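Local coordinates for protein predicted acetamidase/formamidase (Thermoanaerobacter tengcongensis, PDB 3TKK) that probably hydrolyses carbon-nitrogen bonds, other than peptide bonds, in linear amides and binds zinc and calcium ions, at residues Asp75-Lys80 and Glu176-Ala181; Lys96-Leu101 and Glu106-Lys111; Leu217-Val222 and Thr230-Glu235; Asp247-Phe252 and Glu261-Leu266. One frame throughout, in Å; residues are numbered along the deposited sequence.

Interaction 1. Residues Asp75-Lys80 and Glu176-Ala181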
loop_
_atom_site.group_PDB
_atom_site.type_symbol
_atom_site.label_atom_id
_atom_site.label_comp_id
_atom_site.label_asym_id
_atom_site.label_seq_id
_atom_site.Cartn_x
_atom_site.Cartn_y
_atom_site.Cartn_z
ATOM N N ASP A 75 13.722 -12.004 -23.470
ATOM C CA ASP A 75 12.296 -11.847 -23.808
ATOM C C ASP A 75 11.463 -11.656 -22.574
ATOM O O ASP A 75 11.961 -11.521 -21.456
ATOM C CB ASP A 75 11.770 -13.171 -24.445
ATOM C CG ASP A 75 12.433 -13.492 -25.767
ATOM O OD1 ASP A 75 13.055 -12.574 -26.351
ATOM O OD2 ASP A 75 12.335 -14.650 -26.212
ATOM N N VAL A 76 10.134 -11.702 -22.712
ATOM C CA VAL A 76 9.401 -11.517 -21.525
ATOM C C VAL A 76 8.389 -12.650 -21.601
ATOM O O VAL A 76 7.898 -12.944 -22.713
ATOM C CB VAL A 76 8.694 -10.111 -21.472
ATOM C CG1 VAL A 76 7.501 -10.129 -20.517
ATOM C CG2 VAL A 76 9.715 -9.021 -21.061
ATOM N N LEU A 77 8.089 -13.311 -20.476
ATOM C CA LEU A 77 6.964 -14.295 -20.546
ATOM C C LEU A 77 5.736 -13.731 -19.942
ATOM O O LEU A 77 5.758 -13.335 -18.762
ATOM C CB LEU A 77 7.298 -15.533 -19.780
ATOM C CG LEU A 77 6.344 -16.721 -19.680
ATOM C CD1 LEU A 77 6.488 -17.456 -21.037
ATOM C CD2 LEU A 77 6.776 -17.671 -18.516
ATOM N N LYS A 78 4.642 -13.763 -20.706
ATOM C CA LYS A 78 3.333 -13.337 -20.217
ATOM C C LYS A 78 2.466 -14.558 -19.843
ATOM O O LYS A 78 2.408 -15.522 -20.610
ATOM C CB LYS A 78 2.663 -12.483 -21.285
ATOM C CG LYS A 78 1.125 -12.273 -21.080
ATOM C CD LYS A 78 0.551 -11.425 -22.292
ATOM C CE LYS A 78 -0.905 -11.835 -22.513
ATOM N NZ LYS A 78 -1.497 -10.898 -23.550
ATOM N N VAL A 79 1.898 -14.499 -18.615
ATOM C CA VAL A 79 1.189 -15.601 -18.027
ATOM C C VAL A 79 -0.194 -15.044 -17.666
ATOM O O VAL A 79 -0.381 -14.184 -16.799
ATOM C CB VAL A 79 1.893 -16.182 -16.778
ATOM C CG1 VAL A 79 1.038 -17.395 -16.195
ATOM C CG2 VAL A 79 3.411 -16.458 -16.998
ATOM N N LYS A 80 -1.188 -15.483 -18.380
ATOM C CA LYS A 80 -2.548 -15.037 -18.122
ATOM C C LYS A 80 -3.153 -16.019 -17.112
ATOM O O LYS A 80 -3.337 -17.237 -17.453
ATOM C CB LYS A 80 -3.319 -15.046 -19.461
ATOM C CG LYS A 80 -4.744 -14.531 -19.306
ATOM C CD LYS A 80 -5.526 -14.496 -20.692
ATOM C CE LYS A 80 -4.934 -13.538 -21.729
ATOM N NZ LYS A 80 -3.593 -14.058 -22.159
ATOM N N GLU A 176 16.775 -19.873 -21.366
ATOM C CA GLU A 176 16.077 -20.532 -22.454
ATOM C C GLU A 176 14.880 -21.334 -21.942
ATOM O O GLU A 176 15.043 -22.142 -21.034
ATOM C CB GLU A 176 17.079 -21.443 -23.194
ATOM C CG GLU A 176 16.587 -22.043 -24.463
ATOM C CD GLU A 176 16.527 -21.047 -25.645
ATOM O OE1 GLU A 176 17.262 -20.072 -25.637
ATOM O OE2 GLU A 176 15.713 -21.225 -26.580
ATOM N N GLY A 177 13.717 -21.116 -22.537
ATOM C CA GLY A 177 12.470 -21.823 -22.234
ATOM C C GLY A 177 11.801 -21.228 -20.941
ATOM O O GLY A 177 10.797 -21.681 -20.542
ATOM N N ALA A 178 12.430 -20.207 -20.340
ATOM C CA ALA A 178 11.998 -19.463 -19.160
ATOM C C ALA A 178 11.933 -20.359 -17.917
ATOM O O ALA A 178 12.262 -19.891 -16.882
ATOM C CB ALA A 178 10.560 -18.752 -19.415
ATOM N N LEU A 179 11.305 -21.546 -17.973
ATOM C CA LEU A 179 11.123 -22.427 -16.773
ATOM C C LEU A 179 10.174 -21.819 -15.724
ATOM O O LEU A 179 10.566 -21.363 -14.606
ATOM C CB LEU A 179 12.480 -22.773 -16.147
ATOM C CG LEU A 179 13.446 -23.557 -17.125
ATOM C CD1 LEU A 179 14.785 -23.869 -16.462
ATOM C CD2 LEU A 179 12.988 -24.961 -17.747
ATOM N N LEU A 180 8.910 -21.894 -16.048
ATOM C CA LEU A 180 7.909 -21.308 -15.177
ATOM C C LEU A 180 7.508 -22.287 -14.136
ATOM O O LEU A 180 7.325 -23.471 -14.478
ATOM C CB LEU A 180 6.748 -20.918 -16.008
ATOM C CG LEU A 180 5.429 -20.456 -15.304
ATOM C CD1 LEU A 180 5.590 -18.971 -14.692
ATOM C CD2 LEU A 180 4.357 -20.421 -16.269
ATOM N N ALA A 181 7.345 -21.856 -12.873
ATOM C CA ALA A 181 6.748 -22.766 -11.834
ATOM C C ALA A 181 5.886 -21.867 -10.892
ATOM O O ALA A 181 6.098 -20.624 -10.816
ATOM C CB ALA A 181 7.715 -23.513 -11.025
#

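Interaction 2. Residues Lys96-Leu101 and Glu106-Lys111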
loop_
_atom_site.group_PDB
_atom_site.type_symbol
_atom_site.label_atom_id
_atom_site.label_comp_id
_atom_site.label_asym_id
_atom_site.label_seq_id
_atom_site.Cartn_x
_atom_site.Cartn_y
_atom_site.Cartn_z
ATOM N N LYS A 96 5.549 -17.357 17.611
ATOM C CA LYS A 96 6.690 -16.576 18.075
ATOM C C LYS A 96 7.704 -16.224 16.946
ATOM O O LYS A 96 8.153 -17.104 16.186
ATOM C CB LYS A 96 7.446 -17.379 19.116
ATOM C CG LYS A 96 8.267 -16.569 20.002
ATOM C CD LYS A 96 9.180 -17.520 20.818
ATOM C CE LYS A 96 9.724 -16.754 22.033
ATOM N NZ LYS A 96 9.548 -15.346 21.547
ATOM N N GLY A 97 8.037 -14.955 16.832
ATOM C CA GLY A 97 9.036 -14.549 15.850
ATOM C C GLY A 97 8.465 -14.658 14.453
ATOM O O GLY A 97 9.196 -14.568 13.511
ATOM N N LEU A 98 7.170 -14.839 14.277
ATOM C CA LEU A 98 6.719 -14.891 12.863
ATOM C C LEU A 98 5.879 -13.679 12.479
ATOM O O LEU A 98 4.961 -13.394 13.164
ATOM C CB LEU A 98 5.953 -16.179 12.547
ATOM C CG LEU A 98 6.650 -17.559 12.901
ATOM C CD1 LEU A 98 5.655 -18.813 12.866
ATOM C CD2 LEU A 98 7.980 -17.839 12.072
ATOM N N GLY A 99 6.225 -13.017 11.364
ATOM C CA GLY A 99 5.512 -11.853 10.837
ATOM C C GLY A 99 5.650 -10.670 11.756
ATOM O O GLY A 99 6.400 -10.710 12.782
ATOM N N VAL A 100 4.757 -9.695 11.558
ATOM C CA VAL A 100 5.059 -8.430 12.221
ATOM C C VAL A 100 4.808 -8.536 13.740
ATOM O O VAL A 100 5.377 -7.808 14.497
ATOM C CB VAL A 100 4.131 -7.411 11.581
ATOM C CG1 VAL A 100 4.150 -6.088 12.427
ATOM C CG2 VAL A 100 4.695 -7.225 10.149
ATOM N N LEU A 101 3.851 -9.393 14.156
ATOM C CA LEU A 101 3.447 -9.412 15.584
ATOM C C LEU A 101 4.187 -10.625 16.218
ATOM O O LEU A 101 3.876 -11.022 17.358
ATOM C CB LEU A 101 1.937 -9.565 15.783
ATOM C CG LEU A 101 0.995 -8.484 15.110
ATOM C CD1 LEU A 101 -0.439 -8.740 15.333
ATOM C CD2 LEU A 101 1.425 -7.089 15.622
ATOM N N GLU A 106 4.165 -16.784 21.758
ATOM C CA GLU A 106 5.067 -17.833 22.279
ATOM C C GLU A 106 4.721 -19.130 21.539
ATOM O O GLU A 106 3.551 -19.345 21.177
ATOM C CB GLU A 106 4.795 -18.005 23.739
ATOM C CG GLU A 106 5.237 -16.811 24.568
ATOM C CD GLU A 106 6.738 -16.589 24.445
ATOM O OE1 GLU A 106 7.473 -17.496 23.987
ATOM O OE2 GLU A 106 7.183 -15.489 24.828
ATOM N N GLY A 107 5.703 -19.982 21.260
ATOM C CA GLY A 107 5.423 -21.174 20.469
ATOM C C GLY A 107 4.910 -20.945 19.035
ATOM O O GLY A 107 5.190 -19.917 18.400
ATOM N N LEU A 108 4.201 -21.936 18.496
ATOM C CA LEU A 108 3.888 -21.961 17.094
ATOM C C LEU A 108 2.373 -22.258 16.951
ATOM O O LEU A 108 1.835 -23.057 17.675
ATOM C CB LEU A 108 4.703 -23.075 16.398
ATOM C CG LEU A 108 5.112 -22.715 14.956
ATOM C CD1 LEU A 108 3.953 -22.147 13.986
ATOM C CD2 LEU A 108 6.277 -21.669 15.020
ATOM N N TYR A 109 1.700 -21.629 16.001
ATOM C CA TYR A 109 0.263 -21.758 15.950
ATOM C C TYR A 109 -0.078 -22.191 14.581
ATOM O O TYR A 109 0.579 -21.743 13.659
ATOM C CB TYR A 109 -0.372 -20.380 16.115
ATOM C CG TYR A 109 -1.891 -20.316 15.940
ATOM C CD1 TYR A 109 -2.747 -20.597 16.991
ATOM C CD2 TYR A 109 -2.460 -19.944 14.722
ATOM C CE1 TYR A 109 -4.171 -20.519 16.855
ATOM C CE2 TYR A 109 -3.889 -19.841 14.580
ATOM C CZ TYR A 109 -4.701 -20.103 15.668
ATOM O OH TYR A 109 -6.060 -19.970 15.513
ATOM N N SER A 110 -1.064 -23.089 14.454
ATOM C CA SER A 110 -1.786 -23.250 13.176
ATOM C C SER A 110 -3.247 -23.566 13.427
ATOM O O SER A 110 -3.605 -24.106 14.465
ATOM C CB SER A 110 -1.229 -24.404 12.339
ATOM O OG SER A 110 -1.380 -25.619 13.038
ATOM N N LYS A 111 -4.104 -23.228 12.464
ATOM C CA LYS A 111 -5.499 -23.530 12.552
ATOM C C LYS A 111 -5.943 -23.974 11.191
ATOM O O LYS A 111 -5.747 -23.231 10.185
ATOM C CB LYS A 111 -6.282 -22.263 12.821
ATOM C CG LYS A 111 -7.784 -22.540 13.069
ATOM C CD LYS A 111 -8.423 -21.225 13.388
ATOM C CE LYS A 111 -9.492 -21.546 14.394
ATOM N NZ LYS A 111 -10.060 -22.907 14.029
#

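Interaction 3. Residues Leu217-Val222 and Thr230-Glu235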
loop_
_atom_site.group_PDB
_atom_site.type_symbol
_atom_site.label_atom_id
_atom_site.label_comp_id
_atom_site.label_asym_id
_atom_site.label_seq_id
_atom_site.Cartn_x
_atom_site.Cartn_y
_atom_site.Cartn_z
ATOM N N LEU A 217 12.150 -6.075 -19.508
ATOM C CA LEU A 217 11.744 -5.805 -18.107
ATOM C C LEU A 217 12.941 -6.133 -17.187
ATOM O O LEU A 217 13.768 -7.030 -17.519
ATOM C CB LEU A 217 10.538 -6.657 -17.687
ATOM C CG LEU A 217 9.224 -6.347 -18.421
ATOM C CD1 LEU A 217 8.039 -7.135 -17.942
ATOM C CD2 LEU A 217 8.962 -4.860 -18.168
ATOM N N LYS A 218 12.989 -5.504 -16.010
ATOM C CA LYS A 218 14.036 -5.876 -15.064
ATOM C C LYS A 218 13.460 -6.682 -13.897
ATOM O O LYS A 218 14.210 -7.238 -13.097
ATOM C CB LYS A 218 14.726 -4.627 -14.472
ATOM C CG LYS A 218 15.514 -3.891 -15.496
ATOM C CD LYS A 218 16.611 -4.744 -15.931
ATOM C CE LYS A 218 17.579 -4.033 -16.879
ATOM N NZ LYS A 218 17.917 -2.671 -16.399
ATOM N N ASN A 219 12.148 -6.672 -13.772
ATOM C CA ASN A 219 11.404 -7.237 -12.631
ATOM C C ASN A 219 9.998 -7.495 -13.098
ATOM O O ASN A 219 9.678 -7.018 -14.146
ATOM C CB ASN A 219 11.330 -6.235 -11.508
ATOM C CG ASN A 219 12.545 -6.231 -10.686
ATOM O OD1 ASN A 219 12.830 -7.197 -10.073
ATOM N ND2 ASN A 219 13.223 -5.141 -10.604
ATOM N N PRO A 220 9.145 -8.175 -12.296
ATOM C CA PRO A 220 7.893 -8.598 -12.881
ATOM C C PRO A 220 6.967 -7.458 -12.857
ATOM O O PRO A 220 7.173 -6.445 -12.118
ATOM C CB PRO A 220 7.355 -9.645 -11.877
ATOM C CG PRO A 220 8.674 -10.162 -11.303
ATOM C CD PRO A 220 9.415 -8.907 -11.051
ATOM N N VAL A 221 5.925 -7.637 -13.631
ATOM C CA VAL A 221 4.858 -6.637 -13.698
ATOM C C VAL A 221 3.498 -7.371 -13.696
ATOM O O VAL A 221 3.407 -8.487 -14.213
ATOM C CB VAL A 221 4.938 -5.872 -15.061
ATOM C CG1 VAL A 221 3.557 -5.023 -15.313
ATOM C CG2 VAL A 221 6.171 -4.973 -15.099
ATOM N N VAL A 222 2.495 -6.840 -13.023
ATOM C CA VAL A 222 1.157 -7.509 -13.036
ATOM C C VAL A 222 0.210 -6.563 -13.609
ATOM O O VAL A 222 0.221 -5.313 -13.305
ATOM C CB VAL A 222 0.660 -8.085 -11.637
ATOM C CG1 VAL A 222 0.813 -7.063 -10.576
ATOM C CG2 VAL A 222 -0.916 -8.513 -11.805
ATOM N N THR A 230 4.382 -2.422 -11.221
ATOM C CA THR A 230 5.645 -3.097 -11.328
ATOM C C THR A 230 5.755 -3.697 -9.984
ATOM O O THR A 230 5.154 -3.095 -9.016
ATOM C CB THR A 230 6.777 -2.029 -11.558
ATOM O OG1 THR A 230 6.492 -0.854 -10.729
ATOM C CG2 THR A 230 6.725 -1.471 -13.076
ATOM N N ILE A 231 6.527 -4.817 -9.841
ATOM C CA ILE A 231 6.695 -5.484 -8.505
ATOM C C ILE A 231 8.209 -5.548 -8.231
ATOM O O ILE A 231 8.975 -5.763 -9.206
ATOM C CB ILE A 231 6.267 -6.928 -8.631
ATOM C CG1 ILE A 231 4.799 -7.056 -9.229
ATOM C CG2 ILE A 231 6.376 -7.691 -7.208
ATOM C CD1 ILE A 231 3.838 -6.542 -8.342
ATOM N N ALA A 232 8.673 -5.309 -7.018
ATOM C CA ALA A 232 10.126 -5.565 -6.755
ATOM C C ALA A 232 10.334 -6.064 -5.331
ATOM O O ALA A 232 9.495 -5.717 -4.492
ATOM C CB ALA A 232 10.881 -4.297 -6.873
ATOM N N SER A 233 11.518 -6.719 -5.034
ATOM C CA SER A 233 11.750 -7.181 -3.683
ATOM C C SER A 233 13.183 -6.780 -3.314
ATOM O O SER A 233 13.982 -6.647 -4.197
ATOM C CB SER A 233 11.541 -8.748 -3.586
ATOM O OG SER A 233 10.242 -9.090 -4.163
ATOM N N ALA A 234 13.420 -6.545 -2.033
ATOM C CA ALA A 234 14.677 -6.128 -1.408
ATOM C C ALA A 234 14.576 -6.366 0.068
ATOM O O ALA A 234 13.493 -6.654 0.610
ATOM C CB ALA A 234 14.934 -4.638 -1.654
ATOM N N GLU A 235 15.724 -6.138 0.721
ATOM C CA GLU A 235 15.848 -6.316 2.113
ATOM C C GLU A 235 15.054 -5.322 2.917
ATOM O O GLU A 235 14.705 -5.656 4.036
ATOM C CB GLU A 235 17.334 -6.214 2.563
ATOM C CG GLU A 235 18.086 -7.519 2.540
ATOM C CD GLU A 235 17.382 -8.870 3.051
ATOM O OE1 GLU A 235 16.365 -8.904 3.777
ATOM O OE2 GLU A 235 17.946 -9.957 2.715
HETATM O O HOH W 1 12.593 -7.863 -7.444
#

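Interaction 4. Residues Asp247-Phe252 and Glu261-Leu266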
loop_
_atom_site.group_PDB
_atom_site.type_symbol
_atom_site.label_atom_id
_atom_site.label_comp_id
_atom_site.label_asym_id
_atom_site.label_seq_id
_atom_site.Cartn_x
_atom_site.Cartn_y
_atom_site.Cartn_z
ATOM N N ASP A 247 11.493 1.196 -11.990
ATOM C CA ASP A 247 11.312 0.286 -13.089
ATOM C C ASP A 247 10.115 0.860 -13.872
ATOM O O ASP A 247 10.160 0.825 -15.091
ATOM C CB ASP A 247 11.020 -1.205 -12.673
ATOM C CG ASP A 247 12.267 -1.930 -12.091
ATOM O OD1 ASP A 247 13.469 -1.575 -12.372
ATOM O OD2 ASP A 247 12.020 -2.867 -11.329
ATOM N N MET A 248 9.049 1.318 -13.191
ATOM C CA MET A 248 7.993 2.011 -13.863
ATOM C C MET A 248 8.433 3.300 -14.575
ATOM O O MET A 248 7.854 3.608 -15.668
ATOM C CB MET A 248 6.777 2.326 -12.973
ATOM C CG MET A 248 5.559 2.730 -13.799
ATOM S SD MET A 248 4.633 1.416 -14.579
ATOM C CE MET A 248 3.495 0.906 -13.221
ATOM N N ALA A 249 9.370 4.072 -13.975
ATOM C CA ALA A 249 9.840 5.320 -14.595
ATOM C C ALA A 249 10.621 4.988 -15.915
ATOM O O ALA A 249 10.563 5.697 -16.951
ATOM C CB ALA A 249 10.743 6.127 -13.630
ATOM N N GLU A 250 11.435 3.952 -15.865
ATOM C CA GLU A 250 12.112 3.505 -17.070
ATOM C C GLU A 250 11.115 3.021 -18.184
ATOM O O GLU A 250 11.338 3.312 -19.361
ATOM C CB GLU A 250 13.197 2.459 -16.693
ATOM C CG GLU A 250 13.949 1.864 -17.846
ATOM C CD GLU A 250 15.087 2.755 -18.347
ATOM O OE1 GLU A 250 15.267 3.898 -17.813
ATOM O OE2 GLU A 250 15.831 2.297 -19.291
ATOM N N LEU A 251 10.047 2.288 -17.849
ATOM C CA LEU A 251 9.051 1.921 -18.857
ATOM C C LEU A 251 8.557 3.185 -19.491
ATOM O O LEU A 251 8.465 3.273 -20.708
ATOM C CB LEU A 251 7.825 1.197 -18.334
ATOM C CG LEU A 251 7.756 -0.354 -18.341
ATOM C CD1 LEU A 251 8.729 -1.101 -19.338
ATOM C CD2 LEU A 251 7.739 -0.999 -16.929
ATOM N N PHE A 252 8.196 4.172 -18.696
ATOM C CA PHE A 252 7.711 5.478 -19.265
ATOM C C PHE A 252 8.769 6.210 -20.067
ATOM O O PHE A 252 8.508 6.775 -21.149
ATOM C CB PHE A 252 7.089 6.409 -18.186
ATOM C CG PHE A 252 5.621 6.120 -17.932
ATOM C CD1 PHE A 252 5.209 4.943 -17.322
ATOM C CD2 PHE A 252 4.670 7.010 -18.367
ATOM C CE1 PHE A 252 3.834 4.648 -17.177
ATOM C CE2 PHE A 252 3.310 6.750 -18.189
ATOM C CZ PHE A 252 2.907 5.584 -17.593
ATOM N N GLU A 261 10.511 14.883 -15.297
ATOM C CA GLU A 261 9.735 15.557 -14.265
ATOM C C GLU A 261 8.258 15.342 -14.561
ATOM O O GLU A 261 7.476 15.213 -13.620
ATOM C CB GLU A 261 10.141 17.033 -13.982
ATOM C CG GLU A 261 11.006 17.752 -14.851
ATOM C CD GLU A 261 12.442 17.223 -15.076
ATOM O OE1 GLU A 261 13.404 17.450 -14.274
ATOM O OE2 GLU A 261 12.625 16.770 -16.173
ATOM N N GLY A 262 7.908 15.252 -15.866
ATOM C CA GLY A 262 6.573 14.822 -16.286
ATOM C C GLY A 262 6.251 13.431 -15.642
ATOM O O GLY A 262 5.212 13.247 -15.027
ATOM N N ILE A 263 7.181 12.506 -15.764
ATOM C CA ILE A 263 7.061 11.203 -15.182
ATOM C C ILE A 263 6.905 11.272 -13.661
ATOM O O ILE A 263 5.916 10.745 -13.151
ATOM C CB ILE A 263 8.231 10.301 -15.612
ATOM C CG1 ILE A 263 8.116 9.996 -17.098
ATOM C CG2 ILE A 263 8.251 9.002 -14.796
ATOM C CD1 ILE A 263 9.420 9.315 -17.732
ATOM N N ALA A 264 7.860 11.939 -12.974
ATOM C CA ALA A 264 7.857 11.972 -11.524
ATOM C C ALA A 264 6.592 12.621 -10.967
ATOM O O ALA A 264 6.006 12.128 -9.952
ATOM C CB ALA A 264 9.104 12.707 -10.966
ATOM N N THR A 265 6.157 13.717 -11.600
ATOM C CA THR A 265 4.987 14.422 -11.043
ATOM C C THR A 265 3.685 13.683 -11.371
ATOM O O THR A 265 2.704 13.689 -10.560
ATOM C CB THR A 265 4.879 15.868 -11.504
ATOM O OG1 THR A 265 4.855 15.930 -12.927
ATOM C CG2 THR A 265 6.075 16.751 -10.937
ATOM N N LEU A 266 3.641 13.072 -12.533
ATOM C CA LEU A 266 2.519 12.186 -12.915
ATOM C C LEU A 266 2.390 10.987 -11.918
ATOM O O LEU A 266 1.275 10.688 -11.421
ATOM C CB LEU A 266 2.741 11.581 -14.319
ATOM C CG LEU A 266 1.628 10.588 -14.794
ATOM C CD1 LEU A 266 0.344 11.258 -14.897
ATOM C CD2 LEU A 266 1.932 9.948 -16.174
#

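Interaction 1. Residues Asp75-Lys80 and Glu176-Ala181
L77 and L180 share one side-chain shape: in each, CG is swung opposite the backbone N (chi1 -180° in L77, 171° in L180), which sends both chains out from their segments to meet each other. With this torsion L77 puts its CD2 methyl against two partners at once, the CB of A178 at 4.0 Å and the CB of L180 at 4.1 Å. The two leucines meet at about a right angle, so the end of one lies across the base of the other rather than alongside it. V79, next but one along strand 76-86, meets L180 differently: the two side chains come tip to tip, with V79 CG2 4.0 Å from L180 CD1 and 4.1 Å from L180 CD2, so that both leucine methyls sit against a single valine branch. A178 reaches L77 from a tight bend before strand 180-186. L179 N bonds to G177 O at 2.6 Å across A178, whose positive phi (64°) and negative psi fit a classic gamma turn, and L179 points the other way, onto P65 and F67 of strand 62-69. Every side chain in the contact is apolar and buried. V68 and V139 also touch L77, while L207 and F171 lie against V79 and V209 against L180. Strand 76-86 lies inside the large mixed sheet, between strands 203-212 and 168-172, whereas strand 180-186 belongs to the other mixed sheet of the chain. Alternate residues of one strand thus meet side chains from a second sheet, the apolar layer characteristic of two beta sheets packed face to face.

Interaction 2. Residues Lys96-Leu101 and Glu106-Lys111
E106 opens the second segment alongside K96, the two side chains running the same way. Its CB leaves away from the first segment, but a bend at chi2 (-61°) brings the carboxylate back. K96 NZ stands 3.9 Å from E106 OE1, a long salt bridge; the nearly eclipsed last torsion of K96 and the tight approach of its CE to OE1 leave the exact place of the amine doubtful. G107 follows with a positive phi and offers its carbonyl: K96 N donates to G107 O at 2.7 Å, with a fairly straight N-H approach (160°) almost on the line of the C=O bond. L108 begins strand 108-116; its CB leaves to the side, but its end comes nearer to the first segment. Both of its methyls face one methyl of L98, with L108 CD2 at 3.6 Å and L108 CD1 at 3.9 Å from L98 CD1; the two leucines cross at about a right angle. Y109 pairs through its backbone with T94 of strand 89-95, so the K96-G107 bond lies just beyond the paired strands, where the connecting loop starts. The side chain of Y109 packs on E261 of the second subunit. At this surface contact the backbone bond is the short, well-directed polar link, whereas the charged pair is loose and likely to be weakened by solvent; the leucine methyls supply the apolar part.

Interaction 3. Residues Leu217-Val222 and Thr230-Glu235
V222 and I231 cross obliquely, with V222 CG1 3.8 Å from I231 CD1. The valine achieves this with CG1 between its backbone N and carbonyl carbon (chi1 49°), while CG2 takes the place opposite the N. V221 and T230 form the antiparallel non-hydrogen-bonded pair of the hairpin and send their side chains to the same sheet face, where V221 CG2 and T230 CG2 meet at 4.1 Å; the threonine hydroxyl is bonded instead to A244 O. One place further on, I231 N donates to P220 O at 2.9 Å, tilted 27° from the carbonyl plane. Proline has no N-H to return the bond, and I231 O faces carbon instead, with N219 CB at 3.3 Å and P220 CD at 3.7 Å. Here the chain of N219 peels away from its partner strand, and a water fills in: it donates to N219 OD1 at 2.7 Å and accepts from S233 N at 2.9 Å. N219 ND2 is used elsewhere, on D247 OD2, so both ends of the buried amide have partners and its rotation is fixed. Strand 221-223 lies between strands 168-172 and 227-234, V221 bonding to Y170. On its other edge strand 227-234 pairs with strand 283-290, through T230 with F287 and A232 with A285. Helix 237-255 covers the face bearing T230, with M248 packed on that residue, while I243 touches N219 and A232.

Interaction 4. Residues Asp247-Phe252 and Glu261-Leu266
I263 fits against A249 and F252 in a helical hairpin, helices 237-255 and 260-270 joined by a short loop. The two segments run roughly antiparallel, at 133° between their directions, with axes 10.2 Å apart at closest approach. I263 uses both branches. Its CG1 is opposite the carbonyl carbon (chi1 -68°), and the extended chi2 carries CD1 to F252 CB at 3.8 Å and to A249 O at 3.9 Å. The other branch, CG2, lies opposite the backbone N and rests on A249 CB at 4.0 Å. The small alanine thus lets the isoleucine come close to the helix surface. Cutting I263 down to an alanine would probably open a gap between A249 and the base of F252, leaving the phenylalanine less firmly held on that side. One turn further on, L266 has its CG opposite the backbone N (chi1 178°), which directs CD2 to F252 CE2 at 4.0 Å; the leucine runs at about a right angle to the phenylalanine side chain. The F252 ring also meets F267 edge-to-face, and its side chain touches L289 and I299. The second subunit reaches this hairpin too, its L101 packing on A249 and its F122 on L266. K253 and T256, at and just beyond the C-terminal end of helix 237-255, bind a calcium ion, probably the one about 7 Å from the side chain of I263. Within the second helix, E261 O accepts two donors from opposite faces of its plane, T265 N and T265 OG1, each at 2.8 Å.

In the fold
From the N terminus, residues 75-80 come first, and interaction 1 closes its wide loop only at residues 176-181, joining the two mixed sheets. Interaction 2 is nested inside that loop: it closes a short turn between strands 89-95 and 108-116, on the opposite side of the chain's centre and with no touch to interaction 1. Interactions 3 and 4 follow in series, closing a beta hairpin and then a helical hairpin; none of the four loops cross. Interaction 1 meets interaction 3 where V76 packs on L217, both reaching the large sheet. Strand 227-234 leads into helix 237-255, linking interactions 3 and 4, while interactions 2 and 4 both touch the second subunit.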